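Local coordinates for protein putative ribose operon repressor (Burkholderia thailandensis, PDB 3EGC) that probably binds DNA as a LacI-family transcriptional repressor, joining a sugar-binding domain of the periplasmic binding protein type to control of its operon, at residues 12-18 / 42-48; 66-72 / 88-93. All blocks are in the same frame, centred on the assembly; numbering follows the deposited sequence.

Interaction 1: residues 12-18 / 42-48; sequences GLIVSDI and LLANTAE
The first beta-alpha-beta unit of a periplasmic-binding-protein-like domain pairs G12-V15 with L42-N45 as parallel strands, with helix 21-36 making the crossover. L13 sits between two residues of the partner strand: its N donates to L42 O at 2.8 Å, and its O accepts from A44 N. V15 N donates to A44 O, and V15 O accepts from T46 N. On the face carrying I14 and A44, I14 CG2 meets T46 CG2 at 3.7 Å, the two side chains crossing at about a right angle; on the other face L13 CD2 and L43 CD1 touch more loosely.

Past V15 the two segments stay close. Within 42-48, T46 OG1 accepts from E48 N in an ST turn and also bonds S73 OG, while the E48 side chain bends, placing OE2 3.3 Å from S16 CB. N45 N is held by E31 of the second subunit, which thus touches an outermost strand of this chain. With its CG anti to the backbone N (chi1 179°), N45 reaches the turn after V15, where I18 CG2 packs on its CG at 3.5 Å. I18 N donates to N45 OD1 at 2.9 Å, nearly straight at 172° but from above the carboxamide plane.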
loop_
_atom_site.group_PDB
_atom_site.type_symbol
_atom_site.label_atom_id
_atom_site.label_comp_id
_atom_site.label_asym_id
_atom_site.label_seq_id
_atom_site.Cartn_x
_atom_site.Cartn_y
_atom_site.Cartn_z
ATOM N N GLY A 12 13.506 -4.115 -15.278
ATOM C CA GLY A 12 13.729 -3.233 -14.134
ATOM C C GLY A 12 12.438 -2.485 -13.833
ATOM O O GLY A 12 11.850 -1.947 -14.761
ATOM N N LEU A 13 11.955 -2.521 -12.584
ATOM C CA LEU A 13 10.789 -1.736 -12.192
ATOM C C LEU A 13 11.244 -0.679 -11.204
ATOM O O LEU A 13 11.860 -0.991 -10.176
ATOM C CB LEU A 13 9.690 -2.574 -11.571
ATOM C CG LEU A 13 8.535 -1.822 -10.906
ATOM C CD1 LEU A 13 7.753 -0.912 -11.900
ATOM C CD2 LEU A 13 7.545 -2.760 -10.184
ATOM N N ILE A 14 11.069 0.558 -11.586
ATOM C CA ILE A 14 11.535 1.655 -10.770
ATOM C C ILE A 14 10.324 2.467 -10.437
ATOM O O ILE A 14 9.644 2.913 -11.299
ATOM C CB ILE A 14 12.604 2.529 -11.500
ATOM C CG1 ILE A 14 13.866 1.693 -11.749
ATOM C CG2 ILE A 14 12.898 3.840 -10.680
ATOM C CD1 ILE A 14 14.993 2.390 -12.593
ATOM N N VAL A 15 10.058 2.629 -9.166
ATOM C CA VAL A 15 8.841 3.218 -8.724
ATOM C C VAL A 15 9.141 4.429 -7.837
ATOM O O VAL A 15 10.004 4.360 -6.971
ATOM C CB VAL A 15 8.036 2.109 -7.999
ATOM C CG1 VAL A 15 7.250 2.617 -6.826
ATOM C CG2 VAL A 15 7.166 1.351 -9.022
ATOM N N SER A 16 8.382 5.514 -7.995
ATOM C CA SER A 16 8.604 6.705 -7.216
ATOM C C SER A 16 8.195 6.591 -5.712
ATOM O O SER A 16 8.784 7.308 -4.830
ATOM C CB SER A 16 7.899 7.859 -7.861
ATOM O OG SER A 16 6.557 7.507 -8.220
ATOM N N ASP A 17 7.228 5.713 -5.397
ATOM C CA ASP A 17 6.903 5.504 -4.003
ATOM C C ASP A 17 6.175 4.181 -3.683
ATOM O O ASP A 17 4.958 4.158 -3.619
ATOM C CB ASP A 17 6.118 6.702 -3.443
ATOM C CG ASP A 17 5.869 6.581 -1.979
ATOM O OD1 ASP A 17 6.383 5.617 -1.340
ATOM O OD2 ASP A 17 5.131 7.428 -1.445
ATOM N N ILE A 18 6.939 3.103 -3.480
ATOM C CA ILE A 18 6.331 1.783 -3.272
ATOM C C ILE A 18 5.355 1.731 -2.018
ATOM O O ILE A 18 4.406 0.929 -1.968
ATOM C CB ILE A 18 7.407 0.686 -3.202
ATOM C CG1 ILE A 18 6.773 -0.705 -3.390
ATOM C CG2 ILE A 18 8.195 0.782 -1.855
ATOM C CD1 ILE A 18 6.209 -0.882 -4.769
ATOM N N LEU A 42 13.326 -6.852 -11.122
ATOM C CA LEU A 42 14.188 -6.198 -10.153
ATOM C C LEU A 42 13.481 -4.902 -9.672
ATOM O O LEU A 42 12.929 -4.119 -10.490
ATOM C CB LEU A 42 15.513 -5.828 -10.823
ATOM C CG LEU A 42 16.719 -6.755 -10.929
ATOM C CD1 LEU A 42 17.952 -6.003 -11.681
ATOM C CD2 LEU A 42 17.094 -7.373 -9.582
ATOM N N LEU A 43 13.507 -4.656 -8.377
ATOM C CA LEU A 43 12.733 -3.531 -7.860
ATOM C C LEU A 43 13.610 -2.433 -7.306
ATOM O O LEU A 43 14.578 -2.707 -6.632
ATOM C CB LEU A 43 11.734 -3.982 -6.817
ATOM C CG LEU A 43 11.071 -2.912 -5.970
ATOM C CD1 LEU A 43 9.985 -2.161 -6.793
ATOM C CD2 LEU A 43 10.458 -3.563 -4.654
ATOM N N ALA A 44 13.309 -1.189 -7.670
ATOM C CA ALA A 44 13.919 -0.078 -7.007
ATOM C C ALA A 44 12.833 0.893 -6.557
ATOM O O ALA A 44 11.782 1.086 -7.226
ATOM C CB ALA A 44 14.928 0.565 -7.870
ATOM N N ASN A 45 13.072 1.471 -5.401
ATOM C CA ASN A 45 12.157 2.475 -4.843
ATOM C C ASN A 45 12.894 3.769 -4.652
ATOM O O ASN A 45 13.859 3.755 -3.972
ATOM C CB ASN A 45 11.571 2.019 -3.491
ATOM C CG ASN A 45 10.631 3.072 -2.880
ATOM O OD1 ASN A 45 9.757 3.613 -3.554
ATOM N ND2 ASN A 45 10.813 3.351 -1.621
ATOM N N THR A 46 12.421 4.860 -5.243
ATOM C CA THR A 46 13.175 6.136 -5.257
ATOM C C THR A 46 12.726 7.108 -4.216
ATOM O O THR A 46 13.432 8.040 -3.954
ATOM C CB THR A 46 13.085 6.895 -6.631
ATOM O OG1 THR A 46 11.767 7.441 -6.828
ATOM C CG2 THR A 46 13.444 6.001 -7.775
ATOM N N ALA A 47 11.549 6.900 -3.633
ATOM C CA ALA A 47 10.959 7.850 -2.688
ATOM C C ALA A 47 10.960 9.271 -3.232
ATOM O O ALA A 47 11.188 10.192 -2.483
ATOM C CB ALA A 47 11.637 7.807 -1.305
ATOM N N GLU A 48 10.678 9.400 -4.526
ATOM C CA GLU A 48 10.413 10.691 -5.198
ATOM C C GLU A 48 11.683 11.540 -5.289
ATOM O O GLU A 48 11.619 12.759 -5.354
ATOM C CB GLU A 48 9.276 11.474 -4.534
ATOM C CG GLU A 48 7.897 10.876 -4.695
ATOM C CD GLU A 48 7.267 11.061 -6.091
ATOM O OE1 GLU A 48 7.749 11.911 -6.872
ATOM O OE2 GLU A 48 6.275 10.344 -6.402
#

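Interaction 2: residues 66-72 / 88-93; sequences DGLILAP and FPIVAV
L68 O accepts the backbone N-H of V91 at 2.9 Å, nearly in line with its own C=O bond, and the CA-H of I90 approaches the same oxygen at 3.3 Å. One carbonyl thus meets two consecutive residues of the neighbouring strand, as is usual between parallel strands. L68 N-H donates to P89 O, and V91 O, which receives L70 N, is also approached by the CA-H of I69. The last bond, V93 N to L70 O, is less regular: its donor stands 40° out of the carbonyl plane, where the chain leaves the strand for A71 and P72.

The side chains close the two ends. F88, with CG anti to its backbone N (chi1 -170°), brings its ring against G67 and L68. L68 meets this ring at its edge, CG lying 3.5 Å from CE1 and CD1 lying in the ring plane; the ring also reaches G67, whose CA is 3.7 Å from CZ. Next to it P89 CG and CD touch D66 O, CG at 3.2 Å. At the far end the two branches of V93 touch residues two apart on 66-72: CG2 packs on A71 CB at 3.7 Å, and CG1 touches I69 CG2 at 4.0 Å. P72 CD packs against V93 O.

The pair belongs to the beta-alpha-beta unit of strand 67-70, helix 78-82 and strand 90-93. Across the face bearing L68 and L70 lies helix 50-62, with V57 and F60 against L68 and E53 against L70, while F61 meets the F88 ring edge-to-face. Helix 241-257 covers the face of I69 and V91 through M249, M251 and L252, and strand 10-15 adjoins strand 67-70 on the side away from strand 90-93.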
loop_
_atom_site.group_PDB
_atom_site.type_symbol
_atom_site.label_atom_id
_atom_site.label_comp_id
_atom_site.label_asym_id
_atom_site.label_seq_id
_atom_site.Cartn_x
_atom_site.Cartn_y
_atom_site.Cartn_z
ATOM N N ASP A 66 16.375 -6.244 -19.591
ATOM C CA ASP A 66 15.932 -6.165 -20.978
ATOM C C ASP A 66 15.238 -4.833 -21.273
ATOM O O ASP A 66 15.124 -4.406 -22.408
ATOM C CB ASP A 66 15.020 -7.338 -21.276
ATOM C CG ASP A 66 15.769 -8.675 -21.313
ATOM O OD1 ASP A 66 15.171 -9.734 -21.103
ATOM O OD2 ASP A 66 16.943 -8.663 -21.624
ATOM N N GLY A 67 14.768 -4.174 -20.220
ATOM C CA GLY A 67 13.973 -2.968 -20.376
ATOM C C GLY A 67 13.583 -2.442 -19.013
ATOM O O GLY A 67 13.908 -3.052 -18.018
ATOM N N LEU A 68 12.909 -1.307 -18.988
ATOM C CA LEU A 68 12.466 -0.641 -17.738
ATOM C C LEU A 68 11.020 -0.209 -17.789
ATOM O O LEU A 68 10.570 0.436 -18.745
ATOM C CB LEU A 68 13.285 0.634 -17.411
ATOM C CG LEU A 68 14.785 0.612 -17.138
ATOM C CD1 LEU A 68 15.343 1.996 -16.707
ATOM C CD2 LEU A 68 15.128 -0.449 -16.078
ATOM N N ILE A 69 10.320 -0.494 -16.708
ATOM C CA ILE A 69 9.121 0.190 -16.389
ATOM C C ILE A 69 9.416 1.244 -15.331
ATOM O O ILE A 69 9.932 0.953 -14.279
ATOM C CB ILE A 69 8.043 -0.754 -15.860
ATOM C CG1 ILE A 69 7.725 -1.820 -16.914
ATOM C CG2 ILE A 69 6.820 0.096 -15.394
ATOM C CD1 ILE A 69 6.599 -2.729 -16.497
ATOM N N LEU A 70 9.017 2.484 -15.607
ATOM C CA LEU A 70 9.441 3.582 -14.769
ATOM C C LEU A 70 8.246 4.430 -14.307
ATOM O O LEU A 70 7.537 5.011 -15.110
ATOM C CB LEU A 70 10.478 4.445 -15.557
ATOM C CG LEU A 70 10.835 5.773 -14.896
ATOM C CD1 LEU A 70 11.450 5.576 -13.496
ATOM C CD2 LEU A 70 11.781 6.705 -15.755
ATOM N N ALA A 71 7.996 4.469 -13.029
ATOM C CA ALA A 71 7.102 5.491 -12.475
ATOM C C ALA A 71 7.948 6.726 -12.106
ATOM O O ALA A 71 8.598 6.769 -11.052
ATOM C CB ALA A 71 6.364 4.971 -11.238
ATOM N N PRO A 72 7.943 7.719 -12.970
ATOM C CA PRO A 72 8.865 8.799 -12.842
ATOM C C PRO A 72 8.701 9.681 -11.599
ATOM O O PRO A 72 7.584 9.985 -11.151
ATOM C CB PRO A 72 8.635 9.625 -14.131
ATOM C CG PRO A 72 7.847 8.731 -15.046
ATOM C CD PRO A 72 7.088 7.851 -14.151
ATOM N N PHE A 88 17.253 0.645 -25.999
ATOM C CA PHE A 88 16.809 0.227 -24.684
ATOM C C PHE A 88 15.349 0.663 -24.430
ATOM O O PHE A 88 15.087 1.839 -24.325
ATOM C CB PHE A 88 17.740 0.748 -23.623
ATOM C CG PHE A 88 17.486 0.166 -22.250
ATOM C CD1 PHE A 88 16.938 0.950 -21.249
ATOM C CD2 PHE A 88 17.787 -1.151 -21.976
ATOM C CE1 PHE A 88 16.714 0.455 -20.029
ATOM C CE2 PHE A 88 17.551 -1.685 -20.717
ATOM C CZ PHE A 88 17.004 -0.878 -19.741
ATOM N N PRO A 89 14.415 -0.299 -24.362
ATOM C CA PRO A 89 12.977 -0.051 -24.191
ATOM C C PRO A 89 12.611 0.445 -22.801
ATOM O O PRO A 89 13.054 -0.127 -21.781
ATOM C CB PRO A 89 12.301 -1.442 -24.478
ATOM C CG PRO A 89 13.390 -2.426 -24.304
ATOM C CD PRO A 89 14.741 -1.733 -24.373
ATOM N N ILE A 90 11.790 1.487 -22.783
ATOM C CA ILE A 90 11.305 2.068 -21.545
ATOM C C ILE A 90 9.815 2.344 -21.624
ATOM O O ILE A 90 9.375 3.029 -22.510
ATOM C CB ILE A 90 12.019 3.405 -21.216
ATOM C CG1 ILE A 90 13.555 3.179 -21.066
ATOM C CG2 ILE A 90 11.370 4.090 -19.958
ATOM C CD1 ILE A 90 14.313 4.422 -20.933
ATOM N N VAL A 91 9.028 1.829 -20.698
ATOM C CA VAL A 91 7.696 2.364 -20.620
ATOM C C VAL A 91 7.422 2.992 -19.291
ATOM O O VAL A 91 7.787 2.438 -18.270
ATOM C CB VAL A 91 6.588 1.415 -21.088
ATOM C CG1 VAL A 91 7.140 0.161 -21.866
ATOM C CG2 VAL A 91 5.736 1.095 -20.013
ATOM N N ALA A 92 6.876 4.211 -19.341
ATOM C CA ALA A 92 6.495 4.979 -18.166
ATOM C C ALA A 92 5.089 4.609 -17.726
ATOM O O ALA A 92 4.214 4.326 -18.570
ATOM C CB ALA A 92 6.580 6.522 -18.459
ATOM N N VAL A 93 4.847 4.681 -16.421
ATOM C CA VAL A 93 3.437 4.556 -15.942
ATOM C C VAL A 93 3.136 5.800 -15.149
ATOM O O VAL A 93 4.092 6.414 -14.559
ATOM C CB VAL A 93 3.219 3.316 -15.006
ATOM C CG1 VAL A 93 3.371 2.065 -15.790
ATOM C CG2 VAL A 93 4.227 3.365 -13.808
#

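Overall arrangement
From the N terminus, strand 10-15 runs into helix 21-36 and returns as strand 40-45, where interaction 1 closes the first loop. Helix 50-62 then leads to strand 67-70, and helix 78-82 to strand 90-93, where interaction 2 closes the second. The loops follow in series, neither nesting nor crossing, and the centres of the two interactions lie about 11 Å apart. They join side by side through strands 10-15 and 67-70, whose backbones pair by the probable hydrogen bonds G12 O to I69 N and I14 O to A71 N. Four consecutive strands, in the order 40-45, 10-15, 67-70, 90-93, thereby form one end, parallel throughout, of a mixed sheet within this chain.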